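Local coordinates for protein mandelate racemase/muconate lactonizing enzyme/Enolase superfamily (Rhodobacter sphaeroides, PDB 2HZG) that belongs to the enolase superfamily and pairs an N-terminal cap domain with a TIM-barrel-like domain, in which a sodium ion is bound, at residues V8-Y12 against Y388-Q392; I52-V56 against R65-D69. All blocks are in the same frame, centred on the assembly; numbering follows the deposited sequence.

How the contacts relate
Both contacts belong to one corner of the protein, with centres about 13 Å apart, and contact 2 is nested inside the long chain loop that contact 1 closes. Contact 1 is partly buried and lays the C-terminal end of the chain on strand 5-14. Contact 2 is buried and joins the end of helix 48-56 to the loop following it. They meet through apolar packing: F55 CB lies 3.6 Å from L10 CD1, and I52 CG2 lies 3.6 Å from Y388 CG. Their chemistry differs accordingly. Contact 1 relies on ring packing and one tyrosine hydroxyl, whereas in contact 2 backbone N-H groups meet helix carbonyls beside an aromatic ring.

Contact 1 of 2, residues V8-Y12 against Y388-Q392; sequences VDLFY and YRTPQ
The polar part of the contact turns on Y388, whose hydroxyl donates from OH to L10 O at 2.6 Å. The oxygen lies in the plane of the tyrosine ring, at its edge, while the hydroxyl stands 33° out of the L10 carbonyl plane. CB of Y388 points toward 8-12, and with CG anti to the backbone N (chi1 174°) the hydroxyl meets L10 O. Y388 OH accepts from a water 2.8 Å away and through it reaches Y12 N, two residues on from L10.

Packing does the rest. P391 lies over the centre of one face of the F11 ring, a CH-pi contact with CG 3.9 Å from the centroid and 13° off the ring normal. P391 CB lies 3.6 Å from F11 CE1 and F11 CZ. Beyond this ring the proline also meets D9 CB through CG, and P391 CD lies against the carbonyl oxygen L10 O at 3.1 Å. L10 CB packs against Y388 CE2.

The contact brings the chain's C-terminal end back to the three-stranded sheet of the N-terminal domain, as is usual in enolase-superfamily folds. Strand 5-14, an outer strand of that sheet, pairs with 27-35, where R32 forms a salt bridge with D9. W41 meets the F11 ring, strand 378-382 pairs with 385-389, and P58 of the second subunit packs on Y12. Helix 48-56 packs on L10 and Y388 through F55 and I52.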
loop_
_atom_site.group_PDB
_atom_site.type_symbol
_atom_site.label_atom_id
_atom_site.label_comp_id
_atom_site.label_asym_id
_atom_site.label_seq_id
_atom_site.Cartn_x
_atom_site.Cartn_y
_atom_site.Cartn_z
ATOM N N VAL A 8 -4.878 1.013 -24.030
ATOM C CA VAL A 8 -4.104 0.321 -23.000
ATOM C C VAL A 8 -4.844 -0.969 -22.787
ATOM O O VAL A 8 -5.964 -0.969 -22.242
ATOM C CB VAL A 8 -4.019 1.088 -21.656
ATOM C CG1 VAL A 8 -3.137 0.317 -20.640
ATOM C CG2 VAL A 8 -3.509 2.517 -21.850
ATOM N N ASP A 9 -4.229 -2.065 -23.235
ATOM C CA ASP A 9 -4.831 -3.374 -23.114
ATOM C C ASP A 9 -4.117 -4.190 -22.060
ATOM O O ASP A 9 -2.870 -4.245 -22.019
ATOM C CB ASP A 9 -4.837 -4.116 -24.458
ATOM C CG ASP A 9 -5.723 -3.425 -25.472
ATOM O OD1 ASP A 9 -6.922 -3.228 -25.167
ATOM O OD2 ASP A 9 -5.204 -3.028 -26.534
ATOM N N LEU A 10 -4.939 -4.815 -21.223
ATOM C CA LEU A 10 -4.493 -5.530 -20.033
ATOM C C LEU A 10 -4.766 -7.016 -20.195
ATOM O O LEU A 10 -5.918 -7.419 -20.351
ATOM C CB LEU A 10 -5.253 -5.000 -18.816
ATOM C CG LEU A 10 -5.245 -3.477 -18.559
ATOM C CD1 LEU A 10 -5.935 -3.133 -17.207
ATOM C CD2 LEU A 10 -3.821 -2.911 -18.601
ATOM N N PHE A 11 -3.705 -7.816 -20.108
ATOM C CA PHE A 11 -3.759 -9.255 -20.324
ATOM C C PHE A 11 -3.462 -9.997 -19.030
ATOM O O PHE A 11 -2.336 -9.990 -18.553
ATOM C CB PHE A 11 -2.737 -9.649 -21.394
ATOM C CG PHE A 11 -3.029 -9.062 -22.748
ATOM C CD1 PHE A 11 -3.734 -9.811 -23.698
ATOM C CD2 PHE A 11 -2.619 -7.764 -23.066
ATOM C CE1 PHE A 11 -4.011 -9.282 -24.956
ATOM C CE2 PHE A 11 -2.897 -7.218 -24.325
ATOM C CZ PHE A 11 -3.601 -7.984 -25.270
ATOM N N TYR A 12 -4.494 -10.625 -18.465
ATOM C CA TYR A 12 -4.345 -11.441 -17.260
ATOM C C TYR A 12 -3.865 -12.811 -17.741
ATOM O O TYR A 12 -4.606 -13.522 -18.406
ATOM C CB TYR A 12 -5.700 -11.553 -16.537
ATOM C CG TYR A 12 -5.733 -12.242 -15.164
ATOM C CD1 TYR A 12 -4.656 -13.004 -14.674
ATOM C CD2 TYR A 12 -6.890 -12.165 -14.378
ATOM C CE1 TYR A 12 -4.728 -13.643 -13.412
ATOM C CE2 TYR A 12 -6.975 -12.793 -13.126
ATOM C CZ TYR A 12 -5.904 -13.528 -12.647
ATOM O OH TYR A 12 -6.013 -14.140 -11.403
ATOM N N TYR A 388 -14.826 -3.930 -18.191
ATOM C CA TYR A 388 -13.615 -4.634 -18.645
ATOM C C TYR A 388 -13.935 -6.001 -19.241
ATOM O O TYR A 388 -14.742 -6.751 -18.710
ATOM C CB TYR A 388 -12.538 -4.760 -17.538
ATOM C CG TYR A 388 -11.354 -5.609 -17.970
ATOM C CD1 TYR A 388 -11.358 -6.983 -17.758
ATOM C CD2 TYR A 388 -10.252 -5.046 -18.626
ATOM C CE1 TYR A 388 -10.281 -7.800 -18.175
ATOM C CE2 TYR A 388 -9.153 -5.859 -19.045
ATOM C CZ TYR A 388 -9.186 -7.229 -18.810
ATOM O OH TYR A 388 -8.152 -8.055 -19.218
ATOM N N ARG A 389 -13.301 -6.302 -20.366
ATOM C CA ARG A 389 -13.275 -7.661 -20.886
ATOM C C ARG A 389 -11.898 -7.956 -21.436
ATOM O O ARG A 389 -11.197 -7.058 -21.906
ATOM C CB ARG A 389 -14.352 -7.909 -21.969
ATOM C CG ARG A 389 -14.453 -9.398 -22.369
ATOM C CD ARG A 389 -15.783 -9.797 -23.016
ATOM N NE ARG A 389 -16.152 -8.919 -24.125
ATOM C CZ ARG A 389 -17.382 -8.833 -24.633
ATOM N NH1 ARG A 389 -18.367 -9.573 -24.129
ATOM N NH2 ARG A 389 -17.630 -7.995 -25.634
ATOM N N THR A 390 -11.520 -9.230 -21.361
ATOM C CA THR A 390 -10.256 -9.722 -21.905
ATOM C C THR A 390 -10.048 -9.213 -23.331
ATOM O O THR A 390 -10.958 -9.307 -24.157
ATOM C CB THR A 390 -10.148 -11.280 -21.828
ATOM O OG1 THR A 390 -9.030 -11.736 -22.606
ATOM C CG2 THR A 390 -11.433 -11.970 -22.312
ATOM N N PRO A 391 -8.867 -8.632 -23.612
ATOM C CA PRO A 391 -8.607 -8.118 -24.954
ATOM C C PRO A 391 -8.673 -9.224 -25.991
ATOM O O PRO A 391 -8.347 -10.384 -25.692
ATOM C CB PRO A 391 -7.175 -7.583 -24.873
ATOM C CG PRO A 391 -6.938 -7.337 -23.430
ATOM C CD PRO A 391 -7.712 -8.413 -22.724
ATOM N N GLN A 392 -9.119 -8.854 -27.191
ATOM C CA GLN A 392 -9.087 -9.733 -28.353
ATOM C C GLN A 392 -7.658 -10.149 -28.664
ATOM O O GLN A 392 -6.710 -9.380 -28.465
ATOM C CB GLN A 392 -9.676 -9.036 -29.578
ATOM C CG GLN A 392 -11.129 -9.391 -29.863
ATOM C CD GLN A 392 -11.520 -9.103 -31.301
ATOM O OE1 GLN A 392 -12.001 -9.989 -32.014
ATOM N NE2 GLN A 392 -11.298 -7.866 -31.742
HETATM O O HOH W 1 -7.160 -10.678 -19.356
#

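Contact 2 of 2, residues I52-V56 against R65-D69; sequences IAAFV and RPVSD
A54 and F55, in the last turn of helix 48-56, offer their carbonyls to the loop that follows, a buried contact within the N-terminal domain of this enolase-superfamily fold. V67 and S68 donate to them where the chain enters a short 3-10 segment, while P66 CA makes a CA-H...O contact with A54 O. The bond from V67 N to A54 O, 2.8 Å long, is nearly straight (168° at the hydrogen). The next N-H, that of S68, reaches F55 O with its N at 3.1 Å, in the carbonyl plane and on a lone pair. S68 OG approaches F55 O too, at 2.9 Å and nearly along the C=O axis; since the serine is modelled in two conformers, this second bond is less certain than the backbone one. P66 CB also comes close to F55 O, at 3.3 Å.

Next to these bonds lies the F55 ring. Its CG is anti to the backbone N (chi1 -161°), which swings the phenyl round although its CB points away from 65-69. S68 CB stands over one face, offset toward the rim, as a CH-pi contact 3.7 Å from the centroid. V67 crosses F55 at about a right angle, with V67 CB 3.9 Å from F55 CD1. M102 and I106 of helix 99-118 also touch the phenyl.

Chemically, carbonyls at a helix C-terminal end are matched to N-H groups at the start of a 3-10 turn. Polar backbone atoms are thereby satisfied within a buried site, and the partial negative charge of the helix's carbonyl end probably complements the partial positive charge of the N-H groups opening the 3-10 segment.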
loop_
_atom_site.group_PDB
_atom_site.type_symbol
_atom_site.label_atom_id
_atom_site.label_comp_id
_atom_site.label_asym_id
_atom_site.label_seq_id
_atom_site.Cartn_x
_atom_site.Cartn_y
_atom_site.Cartn_z
ATOM N N ILE A 52 -6.334 -4.789 -12.547
ATOM C CA ILE A 52 -7.292 -4.456 -13.612
ATOM C C ILE A 52 -8.440 -3.603 -13.045
ATOM O O ILE A 52 -8.839 -2.612 -13.654
ATOM C CB ILE A 52 -7.891 -5.724 -14.306
ATOM C CG1 ILE A 52 -6.827 -6.454 -15.151
ATOM C CG2 ILE A 52 -9.109 -5.341 -15.164
ATOM C CD1 ILE A 52 -7.200 -7.948 -15.456
ATOM N N ALA A 53 -8.968 -3.998 -11.877
ATOM C CA ALA A 53 -10.008 -3.207 -11.200
ATOM C C ALA A 53 -9.571 -1.766 -10.914
ATOM O O ALA A 53 -10.349 -0.838 -11.145
ATOM C CB ALA A 53 -10.505 -3.908 -9.934
ATOM N N ALA A 54 -8.331 -1.575 -10.453
ATOM C CA ALA A 54 -7.748 -0.238 -10.275
ATOM C C ALA A 54 -7.713 0.560 -11.586
ATOM O O ALA A 54 -7.886 1.775 -11.585
ATOM C CB ALA A 54 -6.315 -0.316 -9.622
ATOM N N PHE A 55 -7.483 -0.123 -12.702
ATOM C CA PHE A 55 -7.489 0.539 -14.023
ATOM C C PHE A 55 -8.854 1.058 -14.495
ATOM O O PHE A 55 -8.929 2.136 -15.095
ATOM C CB PHE A 55 -6.879 -0.358 -15.120
ATOM C CG PHE A 55 -6.460 0.409 -16.331
ATOM C CD1 PHE A 55 -5.415 1.323 -16.255
ATOM C CD2 PHE A 55 -7.150 0.274 -17.535
ATOM C CE1 PHE A 55 -5.045 2.074 -17.360
ATOM C CE2 PHE A 55 -6.774 1.028 -18.660
ATOM C CZ PHE A 55 -5.733 1.922 -18.567
ATOM N N VAL A 56 -9.917 0.296 -14.230
ATOM C CA VAL A 56 -11.226 0.566 -14.850
ATOM C C VAL A 56 -12.365 0.946 -13.901
ATOM O O VAL A 56 -13.463 1.203 -14.364
ATOM C CB VAL A 56 -11.731 -0.660 -15.692
ATOM C CG1 VAL A 56 -10.693 -1.014 -16.802
ATOM C CG2 VAL A 56 -12.019 -1.892 -14.779
ATOM N N ARG A 65 -9.787 8.089 -8.615
ATOM C CA ARG A 65 -10.233 7.774 -9.964
ATOM C C ARG A 65 -9.581 6.491 -10.442
ATOM O O ARG A 65 -8.511 6.136 -9.953
ATOM C CB ARG A 65 -9.833 8.911 -10.912
ATOM C CG ARG A 65 -10.440 10.216 -10.520
ATOM C CD ARG A 65 -10.257 11.262 -11.588
ATOM N NE ARG A 65 -9.977 12.525 -10.937
ATOM C CZ ARG A 65 -10.019 13.715 -11.533
ATOM N NH1 ARG A 65 -10.339 13.803 -12.826
ATOM N NH2 ARG A 65 -9.732 14.817 -10.827
ATOM N N PRO A 66 -10.197 5.820 -11.429
ATOM C CA PRO A 66 -9.527 4.677 -12.058
ATOM C C PRO A 66 -8.223 5.143 -12.692
ATOM O O PRO A 66 -8.140 6.274 -13.189
ATOM C CB PRO A 66 -10.515 4.245 -13.148
ATOM C CG PRO A 66 -11.339 5.531 -13.447
ATOM C CD PRO A 66 -11.508 6.100 -12.050
ATOM N N VAL A 67 -7.207 4.288 -12.681
ATOM C CA VAL A 67 -5.933 4.650 -13.290
ATOM C C VAL A 67 -6.087 5.132 -14.754
ATOM O O VAL A 67 -5.392 6.054 -15.174
ATOM C CB VAL A 67 -4.878 3.523 -13.137
ATOM C CG1 VAL A 67 -3.583 3.841 -13.944
ATOM C CG2 VAL A 67 -4.562 3.316 -11.659
ATOM N N SER A 68 -7.010 4.524 -15.502
ATOM C CA SER A 68 -7.236 4.854 -16.920
ATOM C C SER A 68 -7.532 6.334 -17.188
ATOM O O SER A 68 -7.218 6.845 -18.263
ATOM C CB SER A 68 -8.390 4.027 -17.474
ATOM O OG SER A 68 -9.597 4.389 -16.835
ATOM N N ASP A 69 -8.166 6.998 -16.222
ATOM C CA ASP A 69 -8.482 8.443 -16.318
ATOM C C ASP A 69 -7.250 9.319 -16.483
ATOM O O ASP A 69 -7.328 10.403 -17.058
ATOM C CB ASP A 69 -9.236 8.920 -15.064
ATOM C CG ASP A 69 -10.736 8.656 -15.126
ATOM O OD1 ASP A 69 -11.226 8.047 -16.097
ATOM O OD2 ASP A 69 -11.431 9.056 -14.166
#